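PDB 4RHZ: Cry37AA1 from Bacillus thuringiensis, which probably acts as the small, calcium-binding, C2-like partner of Cry23Aa1 in a binary insecticidal toxin. Local coordinates for residues Asp88-Pro102 and Leu108-Tyr121. Numbering follows the deposited sequence.
With CA (calcium ion), chain D.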
ATOM      1  N   ASP B  88      19.072 -26.393   3.423  1.00 63.22           N
ATOM      2  CA  ASP B  88      18.621 -25.188   4.110  1.00 59.09           C
ATOM      3  C   ASP B  88      17.562 -24.439   3.313  1.00 54.48           C
ATOM      4  O   ASP B  88      17.584 -24.453   2.086  1.00 53.81           O
ATOM      5  CB  ASP B  88      19.814 -24.267   4.401  1.00 60.19           C
ATOM      6  CG  ASP B  88      20.942 -24.991   5.088  1.00 63.29           C
ATOM      7  OD1 ASP B  88      21.199 -24.720   6.300  1.00 64.73           O
ATOM      8  OD2 ASP B  88      21.561 -25.841   4.391  1.00 69.27           O
ATOM      9  N   ASP B  89      16.612 -23.857   4.039  1.00 49.15           N
ATOM     10  CA  ASP B  89      15.727 -22.838   3.526  1.00 45.53           C
ATOM     11  C   ASP B  89      16.559 -21.633   3.051  1.00 43.22           C
ATOM     12  O   ASP B  89      17.498 -21.213   3.758  1.00 41.64           O
ATOM     13  CB  ASP B  89      14.778 -22.367   4.642  1.00 45.68           C
ATOM     14  CG  ASP B  89      13.560 -23.298   4.827  1.00 45.86           C
ATOM     15  OD1 ASP B  89      13.506 -24.357   4.175  1.00 42.19           O
ATOM     16  OD2 ASP B  89      12.636 -22.964   5.611  1.00 48.86           O
ATOM     17  N   ILE B  90      16.234 -21.083   1.879  1.00 38.39           N
ATOM     18  CA  ILE B  90      16.893 -19.862   1.468  1.00 35.37           C
ATOM     19  C   ILE B  90      15.907 -18.735   1.518  1.00 34.52           C
ATOM     20  O   ILE B  90      14.841 -18.856   0.916  1.00 35.23           O
ATOM     21  CB  ILE B  90      17.581 -20.052   0.067  1.00 35.50           C
ATOM     22  CG1 ILE B  90      18.749 -21.061   0.221  1.00 36.19           C
ATOM     23  CG2 ILE B  90      18.115 -18.769  -0.430  1.00 32.14           C
ATOM     24  CD1 ILE B  90      18.759 -22.027  -0.771  1.00 33.54           C
ATOM     25  N   LEU B  91      16.246 -17.663   2.241  1.00 33.12           N
ATOM     26  CA  LEU B  91      15.479 -16.437   2.348  1.00 31.67           C
ATOM     27  C   LEU B  91      16.036 -15.350   1.400  1.00 33.26           C
ATOM     28  O   LEU B  91      15.284 -14.379   1.076  1.00 32.58           O
ATOM     29  CB  LEU B  91      15.531 -15.872   3.780  1.00 32.52           C
ATOM     30  CG  LEU B  91      14.645 -16.473   4.912  1.00 34.01           C
ATOM     31  CD1 LEU B  91      14.882 -17.967   4.996  1.00 31.22           C
ATOM     32  CD2 LEU B  91      14.837 -15.837   6.315  1.00 30.75           C
ATOM     33  N   ALA B  92      17.317 -15.484   0.967  1.00 31.71           N
ATOM     34  CA  ALA B  92      17.928 -14.518   0.015  1.00 31.84           C
ATOM     35  C   ALA B  92      19.191 -15.134  -0.606  1.00 32.52           C
ATOM     36  O   ALA B  92      19.929 -15.839   0.095  1.00 33.08           O
ATOM     37  CB  ALA B  92      18.266 -13.188   0.675  1.00 29.65           C
ATOM     38  N   TYR B  93      19.384 -14.890  -1.900  1.00 30.46           N
ATOM     39  CA  TYR B  93      20.533 -15.359  -2.626  1.00 30.36           C
ATOM     40  C   TYR B  93      21.422 -14.173  -2.939  1.00 30.15           C
ATOM     41  O   TYR B  93      20.929 -13.095  -3.280  1.00 29.49           O
ATOM     42  CB  TYR B  93      20.138 -15.987  -3.940  1.00 30.56           C
ATOM     43  CG  TYR B  93      19.315 -17.274  -3.920  1.00 30.72           C
ATOM     44  CD1 TYR B  93      17.924 -17.239  -3.865  1.00 28.53           C
ATOM     45  CD2 TYR B  93      19.934 -18.506  -4.060  1.00 31.83           C
ATOM     46  CE1 TYR B  93      17.141 -18.425  -3.917  1.00 29.29           C
ATOM     47  CE2 TYR B  93      19.188 -19.674  -4.130  1.00 33.02           C
ATOM     48  CZ  TYR B  93      17.764 -19.619  -4.078  1.00 35.56           C
ATOM     49  OH  TYR B  93      17.011 -20.806  -4.134  1.00 37.62           O
ATOM     50  N   PRO B  94      22.742 -14.359  -2.807  1.00 30.20           N
ATOM     51  CA  PRO B  94      23.563 -13.172  -2.930  1.00 30.09           C
ATOM     52  C   PRO B  94      23.760 -12.733  -4.375  1.00 30.03           C
ATOM     53  O   PRO B  94      24.219 -11.661  -4.584  1.00 31.38           O
ATOM     54  CB  PRO B  94      24.911 -13.563  -2.261  1.00 30.47           C
ATOM     55  CG  PRO B  94      25.052 -15.093  -2.478  1.00 31.63           C
ATOM     56  CD  PRO B  94      23.495 -15.534  -2.288  1.00 31.32           C
ATOM     57  N   SER B  95      23.365 -13.490  -5.373  1.00 30.08           N
ATOM     58  CA  SER B  95      23.482 -12.930  -6.675  1.00 31.90           C
ATOM     59  C   SER B  95      22.416 -11.838  -6.912  1.00 32.51           C
ATOM     60  O   SER B  95      22.461 -11.123  -7.918  1.00 33.44           O
ATOM     61  CB  SER B  95      23.374 -14.024  -7.741  1.00 32.52           C
ATOM     62  OG  SER B  95      22.094 -14.633  -7.591  1.00 37.83           O
ATOM     63  N   GLN B  96      21.451 -11.682  -6.020  1.00 31.80           N
ATOM     64  CA  GLN B  96      20.372 -10.754  -6.341  1.00 30.06           C
ATOM     65  C   GLN B  96      20.568  -9.456  -5.589  1.00 29.32           C
ATOM     66  O   GLN B  96      20.399  -9.443  -4.352  1.00 29.47           O
ATOM     67  CB  GLN B  96      18.988 -11.363  -5.970  1.00 30.03           C
ATOM     68  CG  GLN B  96      17.865 -10.294  -6.060  1.00 29.04           C
ATOM     69  CD  GLN B  96      16.508 -10.778  -5.518  1.00 32.21           C
ATOM     70  OE1 GLN B  96      16.347 -11.073  -4.327  1.00 33.36           O
ATOM     71  NE2 GLN B  96      15.547 -10.860  -6.397  1.00 28.87           N
ATOM     72  N   LYS B  97      20.822  -8.375  -6.334  1.00 25.84           N
ATOM     73  CA  LYS B  97      20.966  -7.053  -5.821  1.00 26.32           C
ATOM     74  C   LYS B  97      19.726  -6.222  -6.108  1.00 27.05           C
ATOM     75  O   LYS B  97      19.244  -6.199  -7.275  1.00 26.49           O
ATOM     76  CB  LYS B  97      22.169  -6.344  -6.504  1.00 28.09           C
ATOM     77  CG  LYS B  97      23.517  -6.624  -5.786  1.00 27.07           C
ATOM     78  CD  LYS B  97      24.048  -7.999  -6.194  1.00 27.35           C
ATOM     79  CE  LYS B  97      25.504  -8.236  -5.641  1.00 28.04           C
ATOM     80  NZ  LYS B  97      25.857  -9.712  -5.700  1.00 26.22           N
ATOM     81  N   VAL B  98      19.178  -5.555  -5.075  1.00 27.03           N
ATOM     82  CA  VAL B  98      17.984  -4.666  -5.299  1.00 25.37           C
ATOM     83  C   VAL B  98      18.252  -3.354  -4.639  1.00 26.37           C
ATOM     84  O   VAL B  98      18.626  -3.338  -3.476  1.00 27.61           O
ATOM     85  CB  VAL B  98      16.609  -5.302  -4.745  1.00 26.60           C
ATOM     86  CG1 VAL B  98      15.368  -4.503  -5.229  1.00 24.11           C
ATOM     87  CG2 VAL B  98      16.451  -6.771  -5.221  1.00 22.29           C
ATOM     88  N   CYS B  99      18.063  -2.251  -5.362  1.00 25.32           N
ATOM     89  CA  CYS B  99      18.348  -0.924  -4.841  1.00 26.95           C
ATOM     90  C   CYS B  99      17.019  -0.125  -4.619  1.00 26.95           C
ATOM     91  O   CYS B  99      16.037  -0.385  -5.271  1.00 25.99           O
ATOM     92  CB  CYS B  99      19.227  -0.142  -5.893  1.00 27.21           C
ATOM     93  SG  CYS B  99      20.677  -1.184  -6.511  1.00 31.65           S
ATOM     94  N   SER B 100      17.049   0.895  -3.775  1.00 27.93           N
ATOM     95  CA  SER B 100      15.953   1.844  -3.685  1.00 30.73           C
ATOM     96  C   SER B 100      16.452   3.205  -3.186  1.00 31.74           C
ATOM     97  O   SER B 100      17.521   3.295  -2.608  1.00 33.54           O
ATOM     98  CB  SER B 100      14.933   1.322  -2.654  1.00 30.55           C
ATOM     99  OG  SER B 100      15.597   1.108  -1.411  1.00 28.36           O
ATOM    100  N   THR B 101      15.650   4.241  -3.367  1.00 33.04           N
ATOM    101  CA  THR B 101      15.796   5.500  -2.631  1.00 35.43           C
ATOM    102  C   THR B 101      15.319   5.374  -1.151  1.00 36.14           C
ATOM    103  O   THR B 101      14.538   4.497  -0.843  1.00 36.61           O
ATOM    104  CB  THR B 101      14.886   6.541  -3.272  1.00 36.97           C
ATOM    105  OG1 THR B 101      13.542   6.017  -3.239  1.00 37.19           O
ATOM    106  CG2 THR B 101      15.290   6.796  -4.760  1.00 34.71           C
ATOM    107  N   PRO B 102      15.804   6.238  -0.229  1.00 37.14           N
ATOM    108  CA  PRO B 102      15.343   6.099   1.171  1.00 38.38           C
ATOM    109  C   PRO B 102      13.836   6.378   1.249  1.00 38.06           C
ATOM    110  O   PRO B 102      13.369   7.317   0.635  1.00 35.61           O
ATOM    111  CB  PRO B 102      16.125   7.203   1.923  1.00 38.49           C
ATOM    112  CG  PRO B 102      16.508   8.191   0.873  1.00 38.49           C
ATOM    113  CD  PRO B 102      16.653   7.444  -0.421  1.00 37.62           C
ATOM    114  N   LEU B 108      14.379  -8.921  -0.995  1.00 27.25           N
ATOM    115  CA  LEU B 108      15.232  -9.944  -1.518  1.00 28.19           C
ATOM    116  C   LEU B 108      14.458 -11.252  -1.475  1.00 28.76           C
ATOM    117  O   LEU B 108      13.948 -11.578  -0.396  1.00 28.91           O
ATOM    118  CB  LEU B 108      16.489 -10.054  -0.630  1.00 27.35           C
ATOM    119  CG  LEU B 108      17.216  -8.743  -0.321  1.00 26.20           C
ATOM    120  CD1 LEU B 108      18.550  -9.048   0.423  1.00 28.30           C
ATOM    121  CD2 LEU B 108      17.483  -8.017  -1.620  1.00 22.11           C
ATOM    122  N   ASP B 109      14.376 -11.984  -2.607  1.00 28.14           N
ATOM    123  CA  ASP B 109      13.568 -13.197  -2.691  1.00 30.43           C
ATOM    124  C   ASP B 109      14.300 -14.459  -2.336  1.00 31.09           C
ATOM    125  O   ASP B 109      15.496 -14.631  -2.645  1.00 30.74           O
ATOM    126  CB  ASP B 109      12.897 -13.380  -4.114  1.00 28.59           C
ATOM    127  CG  ASP B 109      12.157 -12.147  -4.535  1.00 32.93           C
ATOM    128  OD1 ASP B 109      12.595 -11.427  -5.509  1.00 31.59           O
ATOM    129  OD2 ASP B 109      11.173 -11.824  -3.811  1.00 36.68           O
ATOM    130  N   GLY B 110      13.549 -15.400  -1.766  1.00 31.55           N
ATOM    131  CA  GLY B 110      14.137 -16.690  -1.331  1.00 30.01           C
ATOM    132  C   GLY B 110      13.711 -17.785  -2.267  1.00 29.56           C
ATOM    133  O   GLY B 110      13.358 -17.526  -3.418  1.00 28.84           O
ATOM    134  N   ASP B 111      13.729 -19.025  -1.787  1.00 29.77           N
ATOM    135  CA  ASP B 111      13.473 -20.141  -2.662  1.00 29.26           C
ATOM    136  C   ASP B 111      11.997 -20.492  -2.688  1.00 28.87           C
ATOM    137  O   ASP B 111      11.583 -21.454  -3.397  1.00 29.41           O
ATOM    138  CB  ASP B 111      14.385 -21.358  -2.340  1.00 30.23           C
ATOM    139  CG  ASP B 111      14.207 -21.863  -0.889  1.00 32.75           C
ATOM    140  OD1 ASP B 111      13.386 -21.280  -0.135  1.00 31.21           O
ATOM    141  OD2 ASP B 111      14.869 -22.860  -0.529  1.00 34.73           O
ATOM    142  N   GLU B 112      11.194 -19.684  -2.021  1.00 27.61           N
ATOM    143  CA  GLU B 112       9.718 -19.895  -2.019  1.00 30.25           C
ATOM    144  C   GLU B 112       9.097 -18.548  -1.839  1.00 29.89           C
ATOM    145  O   GLU B 112       9.792 -17.628  -1.323  1.00 29.13           O
ATOM    146  CB  GLU B 112       9.227 -20.753  -0.821  1.00 30.11           C
ATOM    147  CG  GLU B 112       9.825 -22.126  -0.739  1.00 32.90           C
ATOM    148  CD  GLU B 112       9.095 -23.026   0.334  1.00 39.29           C
ATOM    149  OE1 GLU B 112       9.781 -23.567   1.188  1.00 40.33           O
ATOM    150  OE2 GLU B 112       7.854 -23.189   0.316  1.00 37.01           O
ATOM    151  N   LYS B 113       7.816 -18.417  -2.224  1.00 30.07           N
ATOM    152  CA  LYS B 113       7.185 -17.098  -2.108  1.00 32.60           C
ATOM    153  C   LYS B 113       7.072 -16.586  -0.688  1.00 31.99           C
ATOM    154  O   LYS B 113       6.965 -15.370  -0.508  1.00 32.98           O
ATOM    155  CB  LYS B 113       5.797 -17.015  -2.763  1.00 33.66           C
ATOM    156  CG  LYS B 113       4.762 -17.965  -2.186  1.00 39.25           C
ATOM    157  CD  LYS B 113       3.422 -17.891  -3.025  1.00 45.37           C
ATOM    158  CE  LYS B 113       2.492 -19.084  -2.667  1.00 50.28           C
ATOM    159  NZ  LYS B 113       1.419 -19.337  -3.705  1.00 55.95           N
ATOM    160  N   GLY B 114       7.031 -17.482   0.295  1.00 31.00           N
ATOM    161  CA  GLY B 114       6.882 -17.052   1.693  1.00 33.00           C
ATOM    162  C   GLY B 114       8.205 -17.032   2.503  1.00 34.77           C
ATOM    163  O   GLY B 114       8.189 -16.761   3.719  1.00 34.92           O
ATOM    164  N   SER B 115       9.344 -17.297   1.815  1.00 33.82           N
ATOM    165  CA  SER B 115      10.693 -17.104   2.350  1.00 32.88           C
ATOM    166  C   SER B 115      11.384 -15.920   1.611  1.00 34.04           C
ATOM    167  O   SER B 115      11.688 -16.004   0.382  1.00 34.15           O
ATOM    168  CB  SER B 115      11.507 -18.380   2.153  1.00 32.78           C
ATOM    169  OG  SER B 115      10.857 -19.524   2.681  1.00 29.35           O
ATOM    170  N   TYR B 116      11.640 -14.823   2.338  1.00 33.34           N
ATOM    171  CA  TYR B 116      12.213 -13.622   1.742  1.00 32.35           C
ATOM    172  C   TYR B 116      12.634 -12.657   2.814  1.00 32.04           C
ATOM    173  O   TYR B 116      12.332 -12.902   3.972  1.00 31.80           O
ATOM    174  CB  TYR B 116      11.175 -12.945   0.846  1.00 32.12           C
ATOM    175  CG  TYR B 116       9.913 -12.417   1.528  1.00 31.77           C
ATOM    176  CD1 TYR B 116       9.779 -11.078   1.882  1.00 31.40           C
ATOM    177  CD2 TYR B 116       8.795 -13.244   1.702  1.00 34.91           C
ATOM    178  CE1 TYR B 116       8.553 -10.593   2.486  1.00 35.42           C
ATOM    179  CE2 TYR B 116       7.564 -12.756   2.307  1.00 28.63           C
ATOM    180  CZ  TYR B 116       7.476 -11.487   2.705  1.00 31.46           C
ATOM    181  OH  TYR B 116       6.286 -11.051   3.213  1.00 33.72           O
ATOM    182  N   VAL B 117      13.260 -11.524   2.438  1.00 29.93           N
ATOM    183  CA  VAL B 117      13.681 -10.521   3.407  1.00 28.05           C
ATOM    184  C   VAL B 117      13.301  -9.164   2.886  1.00 28.22           C
ATOM    185  O   VAL B 117      13.312  -8.999   1.654  1.00 27.89           O
ATOM    186  CB  VAL B 117      15.224 -10.549   3.532  1.00 28.81           C
ATOM    187  CG1 VAL B 117      15.715  -9.474   4.438  1.00 27.32           C
ATOM    188  CG2 VAL B 117      15.691 -11.888   4.068  1.00 26.39           C
ATOM    189  N   THR B 118      12.973  -8.193   3.759  1.00 25.96           N
ATOM    190  CA  THR B 118      12.750  -6.874   3.288  1.00 25.24           C
ATOM    191  C   THR B 118      13.665  -5.884   4.051  1.00 26.89           C
ATOM    192  O   THR B 118      14.078  -6.158   5.190  1.00 27.36           O
ATOM    193  CB  THR B 118      11.287  -6.411   3.470  1.00 28.30           C
ATOM    194  OG1 THR B 118      11.007  -6.179   4.853  1.00 30.92           O
ATOM    195  CG2 THR B 118      10.233  -7.339   2.808  1.00 24.00           C
ATOM    196  N   ILE B 119      14.017  -4.737   3.444  1.00 26.33           N
ATOM    197  CA  ILE B 119      14.889  -3.812   4.103  1.00 25.65           C
ATOM    198  C   ILE B 119      14.395  -2.440   3.835  1.00 27.36           C
ATOM    199  O   ILE B 119      14.126  -2.067   2.695  1.00 28.28           O
ATOM    200  CB  ILE B 119      16.377  -3.888   3.543  1.00 26.97           C
ATOM    201  CG1 ILE B 119      17.040  -5.203   3.882  1.00 27.71           C
ATOM    202  CG2 ILE B 119      17.308  -2.890   4.247  1.00 23.45           C
ATOM    203  CD1 ILE B 119      17.051  -6.100   2.819  1.00 29.66           C
ATOM    204  N   LYS B 120      14.337  -1.641   4.877  1.00 27.94           N
ATOM    205  CA  LYS B 120      13.876  -0.274   4.791  1.00 29.67           C
ATOM    206  C   LYS B 120      14.993   0.531   5.371  1.00 29.50           C
ATOM    207  O   LYS B 120      15.650   0.018   6.253  1.00 30.75           O
ATOM    208  CB  LYS B 120      12.706  -0.207   5.764  1.00 30.20           C
ATOM    209  CG  LYS B 120      12.309   1.128   6.185  1.00 34.61           C
ATOM    210  CD  LYS B 120      11.360   1.047   7.397  1.00 38.93           C
ATOM    211  CE  LYS B 120      10.844   2.450   7.706  1.00 42.75           C
ATOM    212  NZ  LYS B 120      10.100   2.458   9.009  1.00 48.43           N
ATOM    213  N   TYR B 121      15.246   1.757   4.901  1.00 30.75           N
ATOM    214  CA  TYR B 121      16.312   2.524   5.502  1.00 32.99           C
ATOM    215  C   TYR B 121      15.954   3.967   5.508  1.00 34.52           C
ATOM    216  O   TYR B 121      15.178   4.366   4.674  1.00 35.12           O
ATOM    217  CB  TYR B 121      17.662   2.322   4.758  1.00 32.86           C
ATOM    218  CG  TYR B 121      17.809   2.946   3.378  1.00 31.94           C
ATOM    219  CD1 TYR B 121      18.578   4.094   3.197  1.00 27.18           C
ATOM    220  CD2 TYR B 121      17.216   2.362   2.251  1.00 31.28           C
ATOM    221  CE1 TYR B 121      18.748   4.670   1.929  1.00 27.48           C
ATOM    222  CE2 TYR B 121      17.433   2.904   0.947  1.00 28.23           C
ATOM    223  CZ  TYR B 121      18.197   4.055   0.808  1.00 31.96           C
ATOM    224  OH  TYR B 121      18.355   4.616  -0.462  1.00 30.14           O
TER
HETATM  225 CA    CA D 501      11.872 -23.935   2.451  1.00 62.20          CA
HETATM  226  O   HOH W   1      17.505 -13.316  -3.552  1.00 31.41           O
HETATM  227  O   HOH W   2      12.310 -21.532   2.140  1.00 49.90           O
HETATM  228  O   HOH W   3      13.133 -24.685   1.063  1.00 56.33           O
HETATM  229  O   HOH W   4      10.744 -22.681   4.479  1.00 39.59           O
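Leu108 packs its CB against CB of Ala92 at 3.8 Å, and its CD2 meets CG2 of Val98. Next along the strand, Asp109 is gripped twice by the Gln96 amide. Gln96 OE1 takes the Asp109 backbone N-H on a lone pair, in the carbonyl plane, at 2.8 Å. Gln96 NE2 gives a nearly straight bond (169°) to Asp109 OD1, on its anti side but tilted out of the carboxylate plane. The Gln96 chain is extended, with CG anti to the backbone N (chi1 170°), which carries the amide across. Arg107 holds the other carboxylate oxygen of Asp109. Asp111 N then bonds to Ile90 O at 2.9 Å, while its carboxylate takes weak bonds from Ile90 N. Glu112 OE1 binds the calcium ion at 2.5 Å, and Asp89 OD1 binds it from the other segment. Waters 2 and 3, both bound to the metal, donate to Asp111 OD1 and OD2, which makes Asp111 a second-shell residue. Val117 CG2 lies 4.0 Å from Leu91 CB. Finally, Tyr121 OH donates to Ser100 O at 2.7 Å, and Pro102 CA sits over one ring face in a CH-pi contact. The strands belong to two facing antiparallel sheets. This is a C2-like beta sandwich with calcium bound by acidic residues at one end.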